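Local coordinates for Lin1840 protein (Listeria innocua serovar 6a, PDB 4ZOC) that probably hydrolyses terminal, non-reducing beta-D-glucosyl residues to release beta-D-glucose, and belongs to glycosyl hydrolase family 3, at residues 1-6 against 332-337; 10-15 against 80-85; 392-397 against 452-457. The protein carries 2 engineered substitutions. All coordinates share one frame; numbering follows the deposited sequence.

Contact 1: 1-6 against 332-337; sequences MEQEKV and MLNLKN. Engineered in segment 1-6: Glu2 (natural residue Lys).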
# COMPACT_ATOMS: atom_id res chain seq x y z
N MET A 1 38.20 -21.46 22.53
CA MET A 1 39.54 -21.01 22.87
C MET A 1 39.54 -19.57 23.36
O MET A 1 38.56 -18.86 23.27
CB MET A 1 40.49 -21.24 21.73
CG MET A 1 40.43 -20.32 20.58
SD MET A 1 41.56 -20.84 19.24
CE MET A 1 41.44 -19.38 18.28
N GLU A 2 40.65 -19.18 23.96
CA GLU A 2 40.79 -17.82 24.55
C GLU A 2 40.74 -16.72 23.49
O GLU A 2 41.22 -16.88 22.36
CB GLU A 2 42.12 -17.73 25.31
CG GLU A 2 42.39 -18.93 26.18
CD GLU A 2 43.24 -20.02 25.50
OE1 GLU A 2 42.76 -20.75 24.55
OE2 GLU A 2 44.42 -20.15 25.92
N GLN A 3 40.20 -15.58 23.87
CA GLN A 3 40.03 -14.48 22.95
C GLN A 3 41.34 -14.02 22.29
O GLN A 3 41.38 -13.73 21.08
CB GLN A 3 39.41 -13.34 23.69
CG GLN A 3 38.83 -12.29 22.80
CD GLN A 3 37.79 -12.84 21.83
OE1 GLN A 3 36.97 -13.69 22.19
NE2 GLN A 3 37.80 -12.33 20.62
N GLU A 4 42.41 -14.03 23.05
CA GLU A 4 43.71 -13.68 22.50
C GLU A 4 44.15 -14.55 21.31
O GLU A 4 44.78 -14.04 20.37
CB GLU A 4 44.81 -13.74 23.62
CG GLU A 4 44.53 -12.78 24.76
CD GLU A 4 43.53 -13.35 25.77
OE1 GLU A 4 43.30 -14.59 25.73
OE2 GLU A 4 42.97 -12.57 26.57
N LYS A 5 43.82 -15.84 21.35
CA LYS A 5 44.14 -16.70 20.23
C LYS A 5 43.23 -16.35 19.02
O LYS A 5 43.66 -16.45 17.85
CB LYS A 5 43.99 -18.16 20.65
CG LYS A 5 44.86 -18.60 21.81
CD LYS A 5 45.20 -20.06 21.62
CE LYS A 5 46.25 -20.56 22.60
NZ LYS A 5 47.40 -19.61 22.85
N VAL A 6 41.97 -15.96 19.27
CA VAL A 6 41.12 -15.53 18.15
C VAL A 6 41.76 -14.27 17.51
O VAL A 6 41.94 -14.18 16.29
CB VAL A 6 39.64 -15.29 18.61
CG1 VAL A 6 38.81 -14.82 17.44
CG2 VAL A 6 39.05 -16.55 19.22
N MET A 332 33.32 -13.22 12.44
CA MET A 332 33.22 -14.58 11.89
C MET A 332 33.94 -15.57 12.83
O MET A 332 33.44 -16.63 13.18
CB MET A 332 33.79 -14.61 10.46
CG MET A 332 32.86 -14.07 9.35
SD MET A 332 31.42 -15.17 9.15
CE MET A 332 32.24 -16.55 8.29
N LEU A 333 35.17 -15.21 13.22
CA LEU A 333 35.93 -16.11 14.07
C LEU A 333 35.25 -16.23 15.45
O LEU A 333 35.18 -17.35 15.99
CB LEU A 333 37.35 -15.61 14.20
CG LEU A 333 38.34 -16.00 13.12
CD1 LEU A 333 37.87 -16.46 11.79
CD2 LEU A 333 39.55 -15.06 13.09
N ASN A 334 34.71 -15.12 15.99
CA ASN A 334 33.98 -15.13 17.29
C ASN A 334 32.76 -16.06 17.21
O ASN A 334 32.58 -16.82 18.09
CB ASN A 334 33.48 -13.74 17.75
CG ASN A 334 34.57 -12.90 18.41
OD1 ASN A 334 35.61 -13.42 18.78
ND2 ASN A 334 34.35 -11.61 18.49
N LEU A 335 31.97 -16.02 16.13
CA LEU A 335 30.89 -17.00 15.91
C LEU A 335 31.39 -18.44 15.97
O LEU A 335 30.79 -19.31 16.63
CB LEU A 335 30.18 -16.72 14.61
CG LEU A 335 29.12 -17.75 14.17
CD1 LEU A 335 28.02 -17.90 15.20
CD2 LEU A 335 28.55 -17.41 12.80
N LYS A 336 32.51 -18.67 15.26
CA LYS A 336 33.01 -20.01 15.18
C LYS A 336 33.44 -20.44 16.56
O LYS A 336 33.21 -21.58 16.99
CB LYS A 336 34.14 -20.14 14.20
CG LYS A 336 33.73 -19.88 12.78
CD LYS A 336 34.80 -19.79 11.75
CE LYS A 336 34.13 -19.92 10.39
NZ LYS A 336 35.03 -19.89 9.24
N ASN A 337 34.03 -19.50 17.30
CA ASN A 337 34.45 -19.79 18.70
C ASN A 337 33.28 -20.07 19.65
O ASN A 337 33.35 -21.01 20.43
CB ASN A 337 35.39 -18.69 19.21
CG ASN A 337 36.24 -19.10 20.41
OD1 ASN A 337 36.67 -20.26 20.57
ND2 ASN A 337 36.50 -18.14 21.25
O HOH W 1 35.58 -15.42 20.58
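With chi1 of Asn337 at -160°, its CG stands opposite the backbone N and the carboxamide is carried across to Met1, while a bend at chi2 of Gln3 turns that amide onto Asn334. Both ends of the Asn337 amide are then used on one residue. OD1 receives the terminal Met1 N at 2.8 Å, in its carbonyl plane and on a lone pair, and ND2 of Asn337 donates to Met1 O over 3.0 Å. An amide-to-amide bond lies one turn back along the helix: Gln3 NE2 gives a nearly straight bond (171°) to OD1 of Asn334, 3.1 Å away, although the two amide planes are 65° apart. One water donates to Gln3 OE1 and Asn334 OD1 and accepts from Asn337 ND2, so the two sets of bonds are coupled and the amide orientations fixed. Beside these polar groups Val6 lies against the helix, CG1 meeting Leu333 CB at 3.6 Å and CG2 facing ND2 of Asn337. Met1 N has a further partner in Glu343. The contact lays the start of helix 3-12 on the last turns of helix 322-338, whose other flank carries Met332 and Lys336 against strand 87-90 of the barrel.

Contact 2: 10-15 against 80-85; sequences VSQMTL and NRLGIP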
# COMPACT_ATOMS: atom_id res chain seq x y z
N VAL A 10 43.43 -13.39 13.40
CA VAL A 10 43.20 -12.26 12.53
C VAL A 10 44.55 -11.67 12.15
O VAL A 10 44.79 -11.38 10.97
CB VAL A 10 42.36 -11.16 13.24
CG1 VAL A 10 42.02 -10.07 12.25
CG2 VAL A 10 41.08 -11.76 13.82
N SER A 11 45.42 -11.50 13.15
CA SER A 11 46.77 -10.92 12.94
C SER A 11 47.59 -11.69 11.98
O SER A 11 48.30 -11.07 11.23
CB SER A 11 47.58 -10.82 14.19
OG SER A 11 46.84 -10.14 15.15
N GLN A 12 47.49 -13.01 12.00
CA GLN A 12 48.26 -13.91 11.12
C GLN A 12 47.72 -14.12 9.72
O GLN A 12 48.46 -14.60 8.84
CB GLN A 12 48.38 -15.27 11.76
CG GLN A 12 49.15 -15.29 13.05
CD GLN A 12 49.01 -16.70 13.64
OE1 GLN A 12 47.90 -17.17 13.91
NE2 GLN A 12 50.11 -17.43 13.71
N MET A 13 46.43 -13.84 9.51
CA MET A 13 45.85 -14.04 8.19
C MET A 13 46.35 -13.06 7.16
O MET A 13 46.54 -11.89 7.43
CB MET A 13 44.29 -13.99 8.29
CG MET A 13 43.67 -15.13 9.12
SD MET A 13 41.96 -14.78 9.54
CE MET A 13 41.14 -15.31 8.06
N THR A 14 46.56 -13.52 5.95
CA THR A 14 46.86 -12.69 4.85
C THR A 14 45.60 -11.90 4.44
O THR A 14 44.47 -12.24 4.84
CB THR A 14 47.32 -13.46 3.59
OG1 THR A 14 46.27 -14.33 3.09
CG2 THR A 14 48.63 -14.27 3.87
N LEU A 15 45.81 -10.87 3.65
CA LEU A 15 44.66 -10.10 3.14
C LEU A 15 43.74 -11.07 2.39
O LEU A 15 42.54 -11.03 2.61
CB LEU A 15 45.07 -8.94 2.21
CG LEU A 15 43.96 -8.01 1.65
CD1 LEU A 15 43.22 -7.37 2.81
CD2 LEU A 15 44.53 -6.96 0.72
N ASN A 80 43.61 -25.99 4.97
CA ASN A 80 43.55 -24.66 5.47
C ASN A 80 44.81 -24.30 6.27
O ASN A 80 45.15 -25.01 7.23
CB ASN A 80 42.33 -24.49 6.36
CG ASN A 80 42.12 -23.05 6.75
OD1 ASN A 80 42.50 -22.63 7.84
ND2 ASN A 80 41.53 -22.30 5.85
N ARG A 81 45.45 -23.18 5.96
CA ARG A 81 46.78 -22.94 6.55
C ARG A 81 46.75 -22.75 8.06
O ARG A 81 47.58 -23.30 8.78
CB ARG A 81 47.44 -21.74 5.92
CG ARG A 81 48.85 -21.42 6.43
CD ARG A 81 49.37 -20.25 5.63
NE ARG A 81 48.70 -18.97 5.94
CZ ARG A 81 49.06 -18.12 6.91
NH1 ARG A 81 50.12 -18.40 7.65
NH2 ARG A 81 48.41 -16.96 7.11
N LEU A 82 45.79 -21.95 8.56
CA LEU A 82 45.73 -21.66 10.00
C LEU A 82 44.76 -22.49 10.83
O LEU A 82 44.75 -22.34 12.05
CB LEU A 82 45.46 -20.16 10.24
CG LEU A 82 46.49 -19.19 9.67
CD1 LEU A 82 45.97 -17.76 9.72
CD2 LEU A 82 47.82 -19.29 10.43
N GLY A 83 44.01 -23.41 10.20
CA GLY A 83 43.14 -24.29 10.96
C GLY A 83 41.83 -23.63 11.36
O GLY A 83 41.32 -23.84 12.44
N ILE A 84 41.31 -22.80 10.46
CA ILE A 84 40.03 -22.07 10.71
C ILE A 84 38.89 -22.88 10.08
O ILE A 84 38.76 -22.90 8.82
CB ILE A 84 40.05 -20.64 10.15
CG1 ILE A 84 41.19 -19.82 10.75
CG2 ILE A 84 38.78 -19.90 10.53
CD1 ILE A 84 41.39 -18.51 9.99
N PRO A 85 38.14 -23.62 10.93
CA PRO A 85 37.08 -24.46 10.40
C PRO A 85 35.97 -23.66 9.77
O PRO A 85 35.80 -22.48 10.09
CB PRO A 85 36.50 -25.19 11.65
CG PRO A 85 37.40 -24.86 12.74
CD PRO A 85 38.08 -23.55 12.39
O HOH W 2 51.00 -16.29 9.53
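Met13 and Ile84 meet tip to tip, whereas Leu82 lies at a slant to both Met13 and Gln12. The Met13 chain is extended as far as SD and then bends at chi3 (83°), which sets its CE 3.7 Å from Ile84 CD1. Leu82 enters lower down the same chain, its CD1 resting 3.5 Å from Met13 CG and also close to Gln12 CB. The other methyl of Leu82, CD2, lies over one face of the Arg81 guanidinium, 3.6 Å above its plane and displaced toward the rim. The guanidinium works edge-on: NH2 of Arg81 donates to Gln12 O at 2.9 Å, with the oxygen exactly in the guanidinium plane but NH2 itself lifted 37° out of the carbonyl plane. A water links Arg81 NH1 to the same oxygen, giving Gln12 O two donors at the end of helix 3-12. The turn 80-84 is held by Asn80 OD1, which accepts a straight bond from Ile84 N at 2.9 Å. Thr14 is the N-cap of helix 15-21: its side chain caps a backbone N of that helix, and Glu17 OE1 accepts from Thr14 N in return. This reciprocal pairing is a capping box, and Arg81 NH2 grips its glutamate in a salt bridge from the alpha-to-beta loop before strand 87-90 of the TIM barrel.

Contact 3: 392-397 against 452-457; sequences KIALVG and AAVQNM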
# COMPACT_ATOMS: atom_id res chain seq x y z
N LYS A 392 -19.90 -41.63 8.95
CA LYS A 392 -19.56 -42.09 7.60
C LYS A 392 -19.17 -40.85 6.76
O LYS A 392 -19.98 -39.98 6.49
CB LYS A 392 -20.74 -42.84 6.96
CG LYS A 392 -21.19 -44.10 7.71
CD LYS A 392 -22.42 -44.76 7.07
CE LYS A 392 -22.23 -45.19 5.62
NZ LYS A 392 -23.44 -45.82 4.96
N ILE A 393 -17.90 -40.79 6.39
CA ILE A 393 -17.26 -39.60 5.84
C ILE A 393 -16.99 -39.81 4.36
O ILE A 393 -16.33 -40.77 3.93
CB ILE A 393 -15.91 -39.32 6.53
CG1 ILE A 393 -16.16 -38.90 7.96
CG2 ILE A 393 -15.17 -38.23 5.72
CD1 ILE A 393 -14.89 -38.82 8.84
N ALA A 394 -17.48 -38.91 3.55
CA ALA A 394 -16.94 -38.74 2.19
C ALA A 394 -15.89 -37.63 2.24
O ALA A 394 -16.15 -36.46 2.55
CB ALA A 394 -18.04 -38.37 1.19
N LEU A 395 -14.68 -38.06 1.92
CA LEU A 395 -13.48 -37.20 1.94
C LEU A 395 -13.21 -36.83 0.48
O LEU A 395 -12.86 -37.68 -0.34
CB LEU A 395 -12.28 -37.95 2.55
CG LEU A 395 -10.96 -37.19 2.41
CD1 LEU A 395 -10.92 -35.85 3.12
CD2 LEU A 395 -9.84 -38.04 2.93
N VAL A 396 -13.41 -35.59 0.13
CA VAL A 396 -13.27 -35.22 -1.26
C VAL A 396 -12.42 -33.97 -1.46
O VAL A 396 -12.37 -33.11 -0.57
CB VAL A 396 -14.63 -35.06 -1.97
CG1 VAL A 396 -15.58 -36.26 -1.72
CG2 VAL A 396 -15.33 -33.89 -1.47
N GLY A 397 -11.80 -33.87 -2.64
CA GLY A 397 -11.07 -32.70 -3.01
C GLY A 397 -9.59 -32.85 -3.20
O GLY A 397 -9.06 -33.94 -3.11
N ALA A 452 -21.60 -39.64 -6.13
CA ALA A 452 -21.75 -41.04 -5.66
C ALA A 452 -21.20 -41.26 -4.24
O ALA A 452 -21.88 -41.97 -3.41
CB ALA A 452 -21.08 -41.97 -6.64
N ALA A 453 -20.02 -40.71 -3.94
CA ALA A 453 -19.44 -40.88 -2.59
C ALA A 453 -20.25 -40.22 -1.49
O ALA A 453 -20.46 -40.78 -0.40
CB ALA A 453 -17.98 -40.40 -2.53
N VAL A 454 -20.74 -39.03 -1.80
CA VAL A 454 -21.57 -38.24 -0.85
C VAL A 454 -22.91 -38.94 -0.60
O VAL A 454 -23.34 -39.06 0.53
CB VAL A 454 -21.74 -36.78 -1.31
CG1 VAL A 454 -22.67 -36.00 -0.40
CG2 VAL A 454 -20.40 -36.07 -1.42
N GLN A 455 -23.54 -39.43 -1.65
CA GLN A 455 -24.79 -40.25 -1.51
C GLN A 455 -24.66 -41.39 -0.54
O GLN A 455 -25.54 -41.58 0.29
CB GLN A 455 -25.25 -40.80 -2.87
CG GLN A 455 -26.26 -39.90 -3.55
CD GLN A 455 -26.50 -40.20 -5.04
OE1 GLN A 455 -27.10 -39.39 -5.77
NE2 GLN A 455 -26.03 -41.35 -5.51
N ASN A 456 -23.57 -42.13 -0.67
CA ASN A 456 -23.19 -43.23 0.20
C ASN A 456 -22.93 -42.89 1.64
O ASN A 456 -23.35 -43.62 2.56
CB ASN A 456 -21.93 -43.95 -0.37
CG ASN A 456 -22.19 -44.66 -1.70
OD1 ASN A 456 -23.33 -44.98 -2.05
ND2 ASN A 456 -21.12 -44.97 -2.44
N MET A 457 -22.25 -41.78 1.87
CA MET A 457 -21.87 -41.35 3.22
C MET A 457 -22.83 -40.38 3.89
O MET A 457 -23.90 -40.10 3.37
CB MET A 457 -20.53 -40.64 3.01
CG MET A 457 -19.48 -41.64 2.52
SD MET A 457 -18.93 -42.97 3.59
CE MET A 457 -19.99 -44.33 3.05
O HOH W 3 -24.84 -43.36 4.79
O HOH W 4 -23.40 -46.50 2.54
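The chains come together at Lys392 and Met457, whose CA atoms are 5.0 Å apart, and remain close at Ala394 and Val454, where strand 393-397 passes the last turn of helix 444-456. Met457, just beyond that helix, supplies the largest share of the buried surface. Its chain bends at both chi2 (-66°) and chi3 (96°), folding back along the strand backbone: CG of Met457 lies 3.5 Å from Ala394 N, and SD comes to 3.4 Å from Ile393 O. The methyl end meets Lys392, the two side chains crossing at about a right angle with CE of Met457 3.5 Å from CE of Lys392. Beyond that point the lysine NZ, in one of its two conformers, makes a weak bond of 3.3 Å to Asn456 O, and a water bridges the same two atoms. Ala394 CB faces the helix, 3.8 Å from Met457 CG and 4.2 Å from Ala453 CB. Lys498 NZ also bonds to Val454 O and Met457 O. In this glycosyl hydrolase family 3 C-terminal domain, helix 444-456 links the parallel strands 432-436 and 459-465 as a beta-alpha-beta crossover, packing roughly antiparallel along the intervening strand 393-397, with Val454 touching strand 459-465 and Ala453 and Met457 touching strand 432-436.

Overall arrangement
From the N terminus, helix 3-12 takes part in two contacts. Its first residues pair with 332-337 in contact 1, closing a loop that spans nearly the whole TIM-barrel domain; its end meets 80-85 in contact 2, a shorter loop nested inside. Their centres are 12 Å apart and they touch, Leu333 meeting Val10 and Ile84 while Lys336 NZ bonds to Pro85 O, so the opening helix, helix 322-338 and the loop before strand 87-90 form one cluster. Contact 3 follows in series, within the glycosyl hydrolase family 3 C-terminal domain. It closes a 54-residue loop holding helix 421-426, strand 432-436 and most of helix 444-456, its centre 63 Å from that of contact 1, across the chain's centre.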